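Local coordinates for protein endonuclease and methylase LlaGI (Lactococcus lactis, PDB 5FFJ) that acts as a single-chain Type ISP restriction-modification enzyme, recognising a DNA sequence and coupling a methyltransferase to a helicase-like ATPase and a nuclease missing from this construct, at residues L613-I618 with D686-T691; R842-P847 with S908-D913; N1034-N1039 with L1257-P1262. One frame throughout, in Å; residues are numbered along the deposited sequence.

Interaction 1 (L613-I618 with D686-T691)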
ATOM      1  N   LEU A 613      11.994   0.465 -20.944  1.00 98.88           N
ATOM      2  CA  LEU A 613      12.104   1.446 -22.019  1.00 96.14           C
ATOM      3  C   LEU A 613      12.241   2.864 -21.472  1.00 97.59           C
ATOM      4  O   LEU A 613      12.977   3.682 -22.024  1.00105.92           O
ATOM      5  CB  LEU A 613      10.886   1.377 -22.945  1.00104.02           C
ATOM      6  CG  LEU A 613      10.648   0.092 -23.743  1.00103.92           C
ATOM      7  CD1 LEU A 613       9.467   0.277 -24.689  1.00 89.88           C
ATOM      8  CD2 LEU A 613      11.886  -0.339 -24.508  1.00 93.56           C
ATOM      9  N   ILE A 614      11.526   3.150 -20.390  1.00102.01           N
ATOM     10  CA  ILE A 614      11.509   4.495 -19.822  1.00102.45           C
ATOM     11  C   ILE A 614      12.829   4.843 -19.144  1.00 99.95           C
ATOM     12  O   ILE A 614      13.348   5.946 -19.307  1.00100.66           O
ATOM     13  CB  ILE A 614      10.383   4.670 -18.775  1.00105.66           C
ATOM     14  CG1 ILE A 614       9.057   4.088 -19.275  1.00106.57           C
ATOM     15  CG2 ILE A 614      10.218   6.141 -18.415  1.00111.66           C
ATOM     16  CD1 ILE A 614       8.727   4.410 -20.714  1.00 99.71           C
ATOM     17  N   THR A 615      13.361   3.896 -18.379  1.00 99.65           N
ATOM     18  CA  THR A 615      14.500   4.166 -17.513  1.00 97.11           C
ATOM     19  C   THR A 615      15.843   3.945 -18.206  1.00102.91           C
ATOM     20  O   THR A 615      16.875   4.402 -17.715  1.00106.91           O
ATOM     21  CB  THR A 615      14.437   3.289 -16.252  1.00100.67           C
ATOM     22  OG1 THR A 615      14.435   1.906 -16.624  1.00109.84           O
ATOM     23  CG2 THR A 615      13.173   3.597 -15.464  1.00103.04           C
ATOM     24  N   LYS A 616      15.831   3.253 -19.341  1.00103.06           N
ATOM     25  CA  LYS A 616      17.057   2.996 -20.095  1.00110.57           C
ATOM     26  C   LYS A 616      17.828   4.289 -20.394  1.00111.12           C
ATOM     27  O   LYS A 616      19.007   4.393 -20.056  1.00107.88           O
ATOM     28  CB  LYS A 616      16.738   2.259 -21.398  1.00 94.47           C
ATOM     29  N   PRO A 617      17.168   5.278 -21.026  1.00108.15           N
ATOM     30  CA  PRO A 617      17.822   6.575 -21.257  1.00103.98           C
ATOM     31  C   PRO A 617      18.305   7.261 -19.976  1.00107.78           C
ATOM     32  O   PRO A 617      19.323   7.953 -20.015  1.00109.88           O
ATOM     33  CB  PRO A 617      16.726   7.412 -21.933  1.00104.48           C
ATOM     34  CG  PRO A 617      15.463   6.661 -21.735  1.00 99.01           C
ATOM     35  CD  PRO A 617      15.832   5.231 -21.641  1.00 98.27           C
ATOM     36  N   ILE A 618      17.590   7.081 -18.868  1.00111.29           N
ATOM     37  CA  ILE A 618      18.023   7.634 -17.586  1.00106.60           C
ATOM     38  C   ILE A 618      19.339   7.000 -17.154  1.00102.82           C
ATOM     39  O   ILE A 618      20.256   7.690 -16.710  1.00104.89           O
ATOM     40  CB  ILE A 618      16.962   7.418 -16.478  1.00 95.13           C
ATOM     41  CG1 ILE A 618      15.646   8.086 -16.890  1.00 97.08           C
ATOM     42  CG2 ILE A 618      17.472   7.946 -15.126  1.00 93.08           C
ATOM     43  CD1 ILE A 618      14.619   8.203 -15.785  1.00 90.07           C
ATOM     44  N   ASP A 686      13.588   9.130  -5.215  1.00120.15           N
ATOM     45  CA  ASP A 686      12.532   9.780  -4.446  1.00119.95           C
ATOM     46  C   ASP A 686      11.647  10.665  -5.321  1.00120.25           C
ATOM     47  O   ASP A 686      10.445  10.783  -5.080  1.00118.73           O
ATOM     48  CB  ASP A 686      13.145  10.611  -3.318  1.00123.78           C
ATOM     49  CG  ASP A 686      14.135   9.821  -2.484  1.00128.19           C
ATOM     50  OD1 ASP A 686      14.082   8.573  -2.516  1.00127.27           O
ATOM     51  OD2 ASP A 686      14.970  10.447  -1.795  1.00117.03           O
ATOM     52  N   LYS A 687      12.246  11.279  -6.336  1.00118.99           N
ATOM     53  CA  LYS A 687      11.524  12.191  -7.216  1.00115.99           C
ATOM     54  C   LYS A 687      10.755  11.425  -8.287  1.00117.43           C
ATOM     55  O   LYS A 687       9.524  11.463  -8.329  1.00109.89           O
ATOM     56  CB  LYS A 687      12.491  13.178  -7.874  1.00105.37           C
ATOM     57  N   PHE A 688      11.491  10.720  -9.143  1.00112.89           N
ATOM     58  CA  PHE A 688      10.900  10.044 -10.298  1.00112.54           C
ATOM     59  C   PHE A 688      10.215   8.731  -9.915  1.00115.86           C
ATOM     60  O   PHE A 688       8.989   8.625  -9.961  1.00108.44           O
ATOM     61  CB  PHE A 688      11.975   9.775 -11.366  1.00110.27           C
ATOM     62  CG  PHE A 688      11.433   9.192 -12.654  1.00120.67           C
ATOM     63  CD1 PHE A 688      10.176   9.546 -13.121  1.00131.08           C
ATOM     64  CD2 PHE A 688      12.179   8.283 -13.394  1.00118.00           C
ATOM     65  CE1 PHE A 688       9.674   9.010 -14.300  1.00129.66           C
ATOM     66  CE2 PHE A 688      11.679   7.743 -14.575  1.00113.30           C
ATOM     67  CZ  PHE A 688      10.426   8.109 -15.024  1.00126.58           C
ATOM     68  N   PHE A 689      11.016   7.745  -9.521  1.00118.34           N
ATOM     69  CA  PHE A 689      10.558   6.362  -9.364  1.00113.69           C
ATOM     70  C   PHE A 689       9.411   6.182  -8.365  1.00118.26           C
ATOM     71  O   PHE A 689       8.489   5.400  -8.606  1.00121.21           O
ATOM     72  CB  PHE A 689      11.739   5.481  -8.948  1.00105.48           C
ATOM     73  CG  PHE A 689      12.779   5.320 -10.025  1.00111.69           C
ATOM     74  CD1 PHE A 689      12.614   4.373 -11.020  1.00115.32           C
ATOM     75  CD2 PHE A 689      13.912   6.117 -10.049  1.00112.29           C
ATOM     76  CE1 PHE A 689      13.558   4.218 -12.015  1.00104.12           C
ATOM     77  CE2 PHE A 689      14.864   5.965 -11.044  1.00102.25           C
ATOM     78  CZ  PHE A 689      14.684   5.014 -12.027  1.00 96.35           C
ATOM     79  N   LYS A 690       9.477   6.904  -7.250  1.00114.45           N
ATOM     80  CA  LYS A 690       8.441   6.843  -6.220  1.00122.79           C
ATOM     81  C   LYS A 690       7.081   7.212  -6.805  1.00124.65           C
ATOM     82  O   LYS A 690       6.093   6.496  -6.626  1.00124.28           O
ATOM     83  CB  LYS A 690       8.785   7.783  -5.063  1.00116.43           C
ATOM     84  N   THR A 691       7.055   8.335  -7.514  1.00121.37           N
ATOM     85  CA  THR A 691       5.843   8.837  -8.152  1.00114.81           C
ATOM     86  C   THR A 691       5.467   8.046  -9.405  1.00112.31           C
ATOM     87  O   THR A 691       4.301   7.712  -9.615  1.00110.96           O
ATOM     88  CB  THR A 691       6.000  10.327  -8.566  1.00120.14           C
ATOM     89  OG1 THR A 691       6.223  11.141  -7.411  1.00123.03           O
ATOM     90  CG2 THR A 691       4.758  10.823  -9.302  1.00119.83           C
TER
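F688 brings its ring against two isoleucines of helix 602-623. With CG anti to the backbone N (chi1 -175°), the ring is carried straight across: its CE2 lies 3.2 Å from I618 CD1, which approaches obliquely, while its CZ is 3.9 Å from I614 CG2, which sits at the ring edge, near its plane. Next comes F689, whose side chain starts out along the flank of the helix yet brings CE1 to 3.5 Å from T615 CG2. The two phenylalanines also support each other, F688 CD2 lying 4.2 Å above the plane of the F689 ring, over its centre. Threonine suits its position because its two branches divide the work: the methyl faces F689, whereas OG1 bonds to the backbone O of Q611 one turn earlier. The two short segments run antiparallel at 168°, and their axes come no nearer than 12.8 Å, a separation that long aromatic and branched aliphatic side chains can span. This seam joins the coupler to the first part of the methyltransferase; helix 558-574 closes it beside I614 and F688 through I562 and V559, and helix 658-667 packs V664 against I618.

Interaction 2 (R842-P847 with S908-D913)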
ATOM      1  N   ARG A 842      25.530 -21.062 -11.309  1.00100.69           N
ATOM      2  CA  ARG A 842      26.881 -21.162 -10.764  1.00117.24           C
ATOM      3  C   ARG A 842      26.911 -20.855  -9.269  1.00102.69           C
ATOM      4  O   ARG A 842      27.796 -21.319  -8.549  1.00111.14           O
ATOM      5  CB  ARG A 842      27.818 -20.208 -11.509  1.00111.55           C
ATOM      6  N   GLN A 843      25.949 -20.061  -8.813  1.00104.43           N
ATOM      7  CA  GLN A 843      25.825 -19.748  -7.396  1.00105.47           C
ATOM      8  C   GLN A 843      25.316 -20.960  -6.620  1.00 96.84           C
ATOM      9  O   GLN A 843      25.696 -21.173  -5.472  1.00 90.64           O
ATOM     10  CB  GLN A 843      24.891 -18.549  -7.198  1.00100.94           C
ATOM     11  CG  GLN A 843      24.365 -18.363  -5.780  1.00102.84           C
ATOM     12  CD  GLN A 843      23.219 -17.367  -5.709  1.00 99.90           C
ATOM     13  OE1 GLN A 843      23.343 -16.218  -6.136  1.00103.67           O
ATOM     14  NE2 GLN A 843      22.089 -17.812  -5.177  1.00 85.41           N
ATOM     15  N   GLN A 844      24.458 -21.756  -7.249  1.00 99.47           N
ATOM     16  CA  GLN A 844      23.771 -22.833  -6.543  1.00 97.08           C
ATOM     17  C   GLN A 844      24.711 -23.925  -6.018  1.00105.73           C
ATOM     18  O   GLN A 844      24.340 -24.664  -5.107  1.00 92.73           O
ATOM     19  CB  GLN A 844      22.707 -23.457  -7.449  1.00 98.07           C
ATOM     20  CG  GLN A 844      21.416 -22.648  -7.524  1.00 91.95           C
ATOM     21  CD  GLN A 844      20.349 -23.271  -8.417  1.00 98.66           C
ATOM     22  OE1 GLN A 844      19.283 -22.687  -8.617  1.00 77.48           O
ATOM     23  NE2 GLN A 844      20.629 -24.456  -8.956  1.00102.10           N
ATOM     24  N   GLU A 845      25.919 -24.028  -6.572  1.00105.34           N
ATOM     25  CA  GLU A 845      26.886 -25.021  -6.094  1.00108.92           C
ATOM     26  C   GLU A 845      27.693 -24.482  -4.914  1.00101.97           C
ATOM     27  O   GLU A 845      28.321 -25.248  -4.183  1.00 99.51           O
ATOM     28  CB  GLU A 845      27.844 -25.459  -7.210  1.00114.68           C
ATOM     29  CG  GLU A 845      27.169 -26.108  -8.416  1.00115.71           C
ATOM     30  CD  GLU A 845      26.574 -25.102  -9.376  1.00113.94           C
ATOM     31  OE1 GLU A 845      26.850 -23.897  -9.219  1.00119.25           O
ATOM     32  OE2 GLU A 845      25.835 -25.524 -10.291  1.00115.23           O
ATOM     33  N   VAL A 846      27.675 -23.167  -4.732  1.00 99.59           N
ATOM     34  CA  VAL A 846      28.427 -22.535  -3.652  1.00 89.10           C
ATOM     35  C   VAL A 846      27.943 -23.014  -2.286  1.00 87.56           C
ATOM     36  O   VAL A 846      26.736 -23.066  -2.041  1.00 97.68           O
ATOM     37  CB  VAL A 846      28.311 -20.997  -3.721  1.00100.23           C
ATOM     38  CG1 VAL A 846      28.759 -20.344  -2.418  1.00102.48           C
ATOM     39  CG2 VAL A 846      29.119 -20.462  -4.889  1.00102.20           C
ATOM     40  N   PRO A 847      28.881 -23.369  -1.393  1.00 90.12           N
ATOM     41  CA  PRO A 847      28.492 -23.610  -0.001  1.00 87.94           C
ATOM     42  C   PRO A 847      28.356 -22.289   0.754  1.00 93.84           C
ATOM     43  O   PRO A 847      29.309 -21.832   1.385  1.00 94.15           O
ATOM     44  CB  PRO A 847      29.642 -24.459   0.540  1.00 93.66           C
ATOM     45  CG  PRO A 847      30.823 -24.011  -0.243  1.00106.69           C
ATOM     46  CD  PRO A 847      30.308 -23.663  -1.619  1.00 95.16           C
ATOM     47  N   SER A 908      17.464 -21.676   5.966  1.00 74.99           N
ATOM     48  CA  SER A 908      17.912 -22.777   6.812  1.00 71.70           C
ATOM     49  C   SER A 908      18.324 -23.971   5.957  1.00 74.34           C
ATOM     50  O   SER A 908      19.283 -24.673   6.277  1.00 79.18           O
ATOM     51  CB  SER A 908      16.813 -23.187   7.797  1.00 72.02           C
ATOM     52  OG  SER A 908      16.762 -22.307   8.907  1.00 65.63           O
ATOM     53  N   ASN A 909      17.591 -24.191   4.870  1.00 65.41           N
ATOM     54  CA  ASN A 909      17.920 -25.249   3.923  1.00 65.35           C
ATOM     55  C   ASN A 909      19.146 -24.889   3.096  1.00 73.71           C
ATOM     56  O   ASN A 909      20.091 -25.671   2.994  1.00 85.04           O
ATOM     57  CB  ASN A 909      16.742 -25.523   2.987  1.00 50.12           C
ATOM     58  CG  ASN A 909      15.483 -25.915   3.730  1.00 64.29           C
ATOM     59  OD1 ASN A 909      15.543 -26.532   4.795  1.00 47.40           O
ATOM     60  ND2 ASN A 909      14.331 -25.558   3.170  1.00 51.38           N
ATOM     61  N   ARG A 910      19.120 -23.699   2.505  1.00 76.08           N
ATOM     62  CA  ARG A 910      20.175 -23.272   1.593  1.00 79.12           C
ATOM     63  C   ARG A 910      21.503 -23.075   2.325  1.00 78.57           C
ATOM     64  O   ARG A 910      22.567 -23.068   1.706  1.00 83.67           O
ATOM     65  CB  ARG A 910      19.759 -21.981   0.875  1.00 82.99           C
ATOM     66  CG  ARG A 910      20.765 -21.450  -0.140  1.00 73.06           C
ATOM     67  CD  ARG A 910      21.068 -22.455  -1.243  1.00 73.93           C
ATOM     68  NE  ARG A 910      22.364 -22.194  -1.869  1.00 82.25           N
ATOM     69  CZ  ARG A 910      22.542 -21.621  -3.058  1.00 86.88           C
ATOM     70  NH1 ARG A 910      21.508 -21.237  -3.801  1.00 84.70           N
ATOM     71  NH2 ARG A 910      23.774 -21.437  -3.511  1.00 92.69           N
ATOM     72  N   LEU A 911      21.432 -22.929   3.644  1.00 78.37           N
ATOM     73  CA  LEU A 911      22.626 -22.799   4.472  1.00 82.49           C
ATOM     74  C   LEU A 911      23.369 -24.141   4.529  1.00 88.06           C
ATOM     75  O   LEU A 911      22.782 -25.184   4.238  1.00 95.20           O
ATOM     76  CB  LEU A 911      22.239 -22.330   5.877  1.00 86.58           C
ATOM     77  CG  LEU A 911      23.364 -22.058   6.878  1.00 88.21           C
ATOM     78  CD1 LEU A 911      24.310 -20.968   6.377  1.00 80.02           C
ATOM     79  CD2 LEU A 911      22.784 -21.703   8.247  1.00 90.96           C
ATOM     80  N   ASN A 912      24.657 -24.118   4.876  1.00 96.30           N
ATOM     81  CA  ASN A 912      25.408 -25.353   5.121  1.00109.99           C
ATOM     82  C   ASN A 912      25.686 -25.557   6.613  1.00107.60           C
ATOM     83  O   ASN A 912      25.567 -24.624   7.407  1.00102.88           O
ATOM     84  CB  ASN A 912      26.727 -25.355   4.343  1.00112.28           C
ATOM     85  CG  ASN A 912      27.479 -24.045   4.465  1.00112.53           C
ATOM     86  OD1 ASN A 912      27.815 -23.414   3.463  1.00105.22           O
ATOM     87  ND2 ASN A 912      27.733 -23.619   5.699  1.00107.74           N
ATOM     88  N   ASP A 913      26.094 -26.771   6.976  1.00109.82           N
ATOM     89  CA  ASP A 913      26.220 -27.176   8.377  1.00108.90           C
ATOM     90  C   ASP A 913      27.166 -26.277   9.183  1.00 92.39           C
ATOM     91  O   ASP A 913      27.103 -26.239  10.415  1.00 93.33           O
ATOM     92  CB  ASP A 913      26.689 -28.632   8.452  1.00114.29           C
ATOM     93  CG  ASP A 913      25.631 -29.614   7.972  1.00123.35           C
ATOM     94  OD1 ASP A 913      24.442 -29.232   7.900  1.00126.51           O
ATOM     95  OD2 ASP A 913      25.987 -30.772   7.672  1.00134.09           O
TER
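R910, at the end of helix 899-910, sends its guanidinium into the turn formed by Q843 to V846. The side chain leaves with CG anti to the backbone N (chi1 -178°), bends at chi2 (59°) and runs on nearly extended through chi3, which carries the charged group beyond the helix end. There NH2 gives a weak, strongly bent hydrogen bond to Q843 O, at 2.8 Å, with the acceptor near the guanidinium plane. The same carbonyl accepts V846 N at 2.9 Å, the bond that closes this type I beta turn, so one oxygen both holds the turn and receives the arginine. V846 O also lies near the guanidinium edge, 3.7 Å from R910 NH2, while Q844 O is over one face. Arginine fits here because its long chain reaches the turn and an N-H at its edge can meet Q843 O, the other carbonyls being merely close.

In the Rossmann-like methyltransferase sheet the turn leads into strand 850-853, and helix 899-910 leads into its parallel neighbour, strand 915-922. The contact thus lies where these strands begin, away from the NPPY motif that follows strand 850-853.

The glutamines flank the guanidinium differently. The extended Q843 chain passes R910 at a slant, CG 3.9 Å from R910 NH2 and NE2 3.7 Å from R910 NH1; two donors meet there, so this is packing, with the planes 48° apart. Q844 meets R910 through its aliphatic part, CG being 4.0 Å from R910 NH1, and its amide leads off nearly perpendicular to the guanidinium. R910 also touches I848, just past the turn. Further along, N912 holds CG between its backbone N and carbonyl carbon, which sets its side chain beside P847 CB, and the V846 side chain packs on H735.

Interaction 3 (N1034-N1039 with L1257-P1262)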
ATOM      1  N   ASN A1034       7.807 -15.616  28.830  1.00 52.46           N
ATOM      2  CA  ASN A1034       6.490 -15.683  29.448  1.00 54.21           C
ATOM      3  C   ASN A1034       6.106 -17.133  29.703  1.00 59.12           C
ATOM      4  O   ASN A1034       4.962 -17.530  29.489  1.00 60.92           O
ATOM      5  CB  ASN A1034       5.443 -14.998  28.569  1.00 56.58           C
ATOM      6  CG  ASN A1034       5.793 -13.558  28.262  1.00 62.02           C
ATOM      7  OD1 ASN A1034       6.060 -12.761  29.164  1.00 65.77           O
ATOM      8  ND2 ASN A1034       5.803 -13.216  26.979  1.00 67.09           N
ATOM      9  N   GLN A1035       7.082 -17.920  30.150  1.00 52.68           N
ATOM     10  CA  GLN A1035       6.876 -19.340  30.402  1.00 56.82           C
ATOM     11  C   GLN A1035       5.814 -19.550  31.473  1.00 51.91           C
ATOM     12  O   GLN A1035       5.630 -18.706  32.349  1.00 61.27           O
ATOM     13  CB  GLN A1035       8.188 -20.007  30.816  1.00 61.27           C
ATOM     14  CG  GLN A1035       9.285 -19.891  29.764  1.00 60.43           C
ATOM     15  CD  GLN A1035      10.517 -20.712  30.096  1.00 62.96           C
ATOM     16  OE1 GLN A1035      10.663 -21.216  31.210  1.00 65.58           O
ATOM     17  NE2 GLN A1035      11.414 -20.849  29.122  1.00 60.97           N
ATOM     18  N   ARG A1036       5.124 -20.682  31.399  1.00 63.49           N
ATOM     19  CA  ARG A1036       3.976 -20.929  32.261  1.00 51.27           C
ATOM     20  C   ARG A1036       4.349 -21.601  33.579  1.00 47.51           C
ATOM     21  O   ARG A1036       5.500 -21.982  33.802  1.00 49.50           O
ATOM     22  CB  ARG A1036       2.949 -21.795  31.535  1.00 56.93           C
ATOM     23  CG  ARG A1036       2.524 -21.261  30.179  1.00 63.13           C
ATOM     24  CD  ARG A1036       1.187 -21.854  29.767  1.00 58.33           C
ATOM     25  NE  ARG A1036       1.266 -22.598  28.513  1.00 60.11           N
ATOM     26  CZ  ARG A1036       0.418 -23.558  28.155  1.00 69.22           C
ATOM     27  NH1 ARG A1036      -0.583 -23.910  28.957  1.00 33.95           N
ATOM     28  NH2 ARG A1036       0.572 -24.176  26.992  1.00 66.98           N
ATOM     29  N   ASP A1037       3.347 -21.735  34.444  1.00 53.16           N
ATOM     30  CA  ASP A1037       3.481 -22.424  35.721  1.00 61.04           C
ATOM     31  C   ASP A1037       2.964 -23.849  35.574  1.00 61.35           C
ATOM     32  O   ASP A1037       1.801 -24.059  35.238  1.00 68.41           O
ATOM     33  CB  ASP A1037       2.707 -21.680  36.816  1.00 52.10           C
ATOM     34  CG  ASP A1037       3.009 -22.197  38.211  1.00 57.93           C
ATOM     35  OD1 ASP A1037       3.505 -23.336  38.346  1.00 75.16           O
ATOM     36  OD2 ASP A1037       2.743 -21.459  39.181  1.00 56.07           O
ATOM     37  N   GLN A1038       3.827 -24.826  35.825  1.00 63.24           N
ATOM     38  CA  GLN A1038       3.447 -26.223  35.658  1.00 68.11           C
ATOM     39  C   GLN A1038       2.547 -26.682  36.804  1.00 68.39           C
ATOM     40  O   GLN A1038       1.904 -27.730  36.719  1.00 81.05           O
ATOM     41  CB  GLN A1038       4.693 -27.107  35.564  1.00 75.74           C
ATOM     42  CG  GLN A1038       5.364 -27.408  36.895  1.00 89.67           C
ATOM     43  CD  GLN A1038       6.735 -28.038  36.726  1.00107.42           C
ATOM     44  OE1 GLN A1038       7.272 -28.101  35.619  1.00107.07           O
ATOM     45  NE2 GLN A1038       7.307 -28.511  37.826  1.00115.09           N
ATOM     46  N   ASN A1039       2.501 -25.892  37.873  1.00 62.79           N
ATOM     47  CA  ASN A1039       1.622 -26.179  39.000  1.00 61.70           C
ATOM     48  C   ASN A1039       0.189 -25.766  38.687  1.00 71.79           C
ATOM     49  O   ASN A1039      -0.765 -26.320  39.235  1.00 72.05           O
ATOM     50  CB  ASN A1039       2.110 -25.461  40.256  1.00 62.32           C
ATOM     51  CG  ASN A1039       1.311 -25.839  41.490  1.00 79.50           C
ATOM     52  OD1 ASN A1039       0.783 -26.947  41.587  1.00 77.88           O
ATOM     53  ND2 ASN A1039       1.213 -24.913  42.436  1.00 85.71           N
ATOM     54  N   LEU A1257      -3.001 -17.540  31.408  1.00 51.39           N
ATOM     55  CA  LEU A1257      -4.246 -16.922  30.973  1.00 51.24           C
ATOM     56  C   LEU A1257      -4.130 -16.442  29.529  1.00 51.02           C
ATOM     57  O   LEU A1257      -5.122 -16.394  28.799  1.00 47.08           O
ATOM     58  CB  LEU A1257      -4.617 -15.757  31.892  1.00 34.31           C
ATOM     59  CG  LEU A1257      -5.183 -16.115  33.267  1.00 38.40           C
ATOM     60  CD1 LEU A1257      -5.386 -14.849  34.091  1.00 47.33           C
ATOM     61  CD2 LEU A1257      -6.489 -16.884  33.135  1.00 38.66           C
ATOM     62  N   LYS A1258      -2.914 -16.092  29.123  1.00 48.91           N
ATOM     63  CA  LYS A1258      -2.656 -15.670  27.751  1.00 51.57           C
ATOM     64  C   LYS A1258      -2.550 -16.860  26.807  1.00 53.70           C
ATOM     65  O   LYS A1258      -3.132 -16.857  25.723  1.00 57.24           O
ATOM     66  CB  LYS A1258      -1.365 -14.847  27.668  1.00 50.29           C
ATOM     67  CG  LYS A1258      -0.829 -14.683  26.240  1.00 63.32           C
ATOM     68  CD  LYS A1258       0.463 -13.891  26.177  1.00 68.19           C
ATOM     69  CE  LYS A1258       0.991 -13.870  24.753  1.00 65.41           C
ATOM     70  NZ  LYS A1258       2.239 -13.082  24.624  1.00 70.02           N
ATOM     71  N   LYS A1259      -1.802 -17.875  27.224  1.00 59.04           N
ATOM     72  CA  LYS A1259      -1.342 -18.906  26.303  1.00 60.09           C
ATOM     73  C   LYS A1259      -2.231 -20.148  26.263  1.00 59.09           C
ATOM     74  O   LYS A1259      -1.977 -21.068  25.485  1.00 50.36           O
ATOM     75  CB  LYS A1259       0.093 -19.303  26.662  1.00 58.09           C
ATOM     76  CG  LYS A1259       1.090 -18.179  26.432  1.00 62.44           C
ATOM     77  CD  LYS A1259       2.518 -18.611  26.695  1.00 64.11           C
ATOM     78  CE  LYS A1259       3.489 -17.683  25.989  1.00 66.13           C
ATOM     79  NZ  LYS A1259       4.841 -17.701  26.603  1.00 67.22           N
ATOM     80  N   ASP A1260      -3.279 -20.174  27.080  1.00 54.86           N
ATOM     81  CA  ASP A1260      -4.230 -21.282  27.040  1.00 54.50           C
ATOM     82  C   ASP A1260      -5.498 -20.953  27.820  1.00 54.21           C
ATOM     83  O   ASP A1260      -5.533 -20.011  28.610  1.00 57.07           O
ATOM     84  CB  ASP A1260      -3.584 -22.562  27.586  1.00 56.84           C
ATOM     85  CG  ASP A1260      -4.381 -23.815  27.255  1.00 50.72           C
ATOM     86  OD1 ASP A1260      -5.592 -23.862  27.560  1.00 69.27           O
ATOM     87  OD2 ASP A1260      -3.793 -24.755  26.681  1.00 78.43           O
ATOM     88  N   LEU A1261      -6.542 -21.732  27.564  1.00 54.64           N
ATOM     89  CA  LEU A1261      -7.824 -21.581  28.242  1.00 29.69           C
ATOM     90  C   LEU A1261      -7.637 -21.665  29.754  1.00 44.56           C
ATOM     91  O   LEU A1261      -6.881 -22.512  30.230  1.00 49.51           O
ATOM     92  CB  LEU A1261      -8.792 -22.661  27.759  1.00 36.51           C
ATOM     93  CG  LEU A1261     -10.298 -22.415  27.831  1.00 49.23           C
ATOM     94  CD1 LEU A1261     -10.694 -21.168  27.064  1.00 45.03           C
ATOM     95  CD2 LEU A1261     -11.023 -23.630  27.272  1.00 45.85           C
ATOM     96  N   PRO A1262      -8.321 -20.788  30.515  1.00 44.21           N
ATOM     97  CA  PRO A1262      -8.121 -20.735  31.971  1.00 38.63           C
ATOM     98  C   PRO A1262      -8.358 -22.057  32.693  1.00 43.07           C
ATOM     99  O   PRO A1262      -9.094 -22.916  32.209  1.00 49.14           O
ATOM    100  CB  PRO A1262      -9.151 -19.698  32.431  1.00 35.76           C
ATOM    101  CG  PRO A1262      -9.387 -18.846  31.247  1.00 41.82           C
ATOM    102  CD  PRO A1262      -9.256 -19.743  30.059  1.00 49.37           C
TER
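K1259 and N1034 meet through a weak hydrogen bond from K1259 NZ to the backbone N1034 O, 2.9 Å long. Lysine suits this place because its extended chain spans the gap and its ammonium can serve several acceptors. R1036 crosses K1259 obliquely, its NE 4.0 Å from K1259 CB, and K1259 O lies over one guanidinium face. A bend at chi3 (-120°) turns the arginine's end to D1260, putting NH1 3.6 Å from D1260 CB but 4.0 Å from D1260 OD2, beyond salt-bridge range. With R1036 cut back to an alanine, K1259 CB and K1259 O are likely to lose their cover, and D1260 the guanidinium near it.

In the second shell D927, from the methyltransferase, forms salt bridges with K1259 and K1258 and accepts a hydrogen bond from N1034 ND2, fixing all three polar ends around one carboxylate. The loop backbone is anchored by Q1035 O to N1255 and by D1037 N to D1256, while D1037 OD1 takes the N of N1039 in an Asx turn. The loop thus lies along the short helix 1254-1259 in the specificity domain, beyond which L1261 and P1262 pack on I1183 of strand 1180-1184, and P1262 on Y1249 of helix 1247-1252.

In the fold
The three contacts follow one another along the chain without touching. Interaction 1 joins the coupler to the methyltransferase, interaction 2 lies within the methyltransferase, and interaction 3 ties a loop after that domain's last sheet strand, 1022-1024, to the specificity domain. Centres of interactions 1 and 2 are about 35 Å apart, those of 2 and 3 about 40 Å; interactions 1 and 3, about 54 Å apart, lie on opposite sides of the chain's centre. Interaction 3 comes nearest the bound DNA, about 7 Å between nearest atoms, against about 13 Å for interaction 1 and 15 Å for interaction 2. Through D927 it joins methyltransferase and specificity parts there, consistent with setting one against the other.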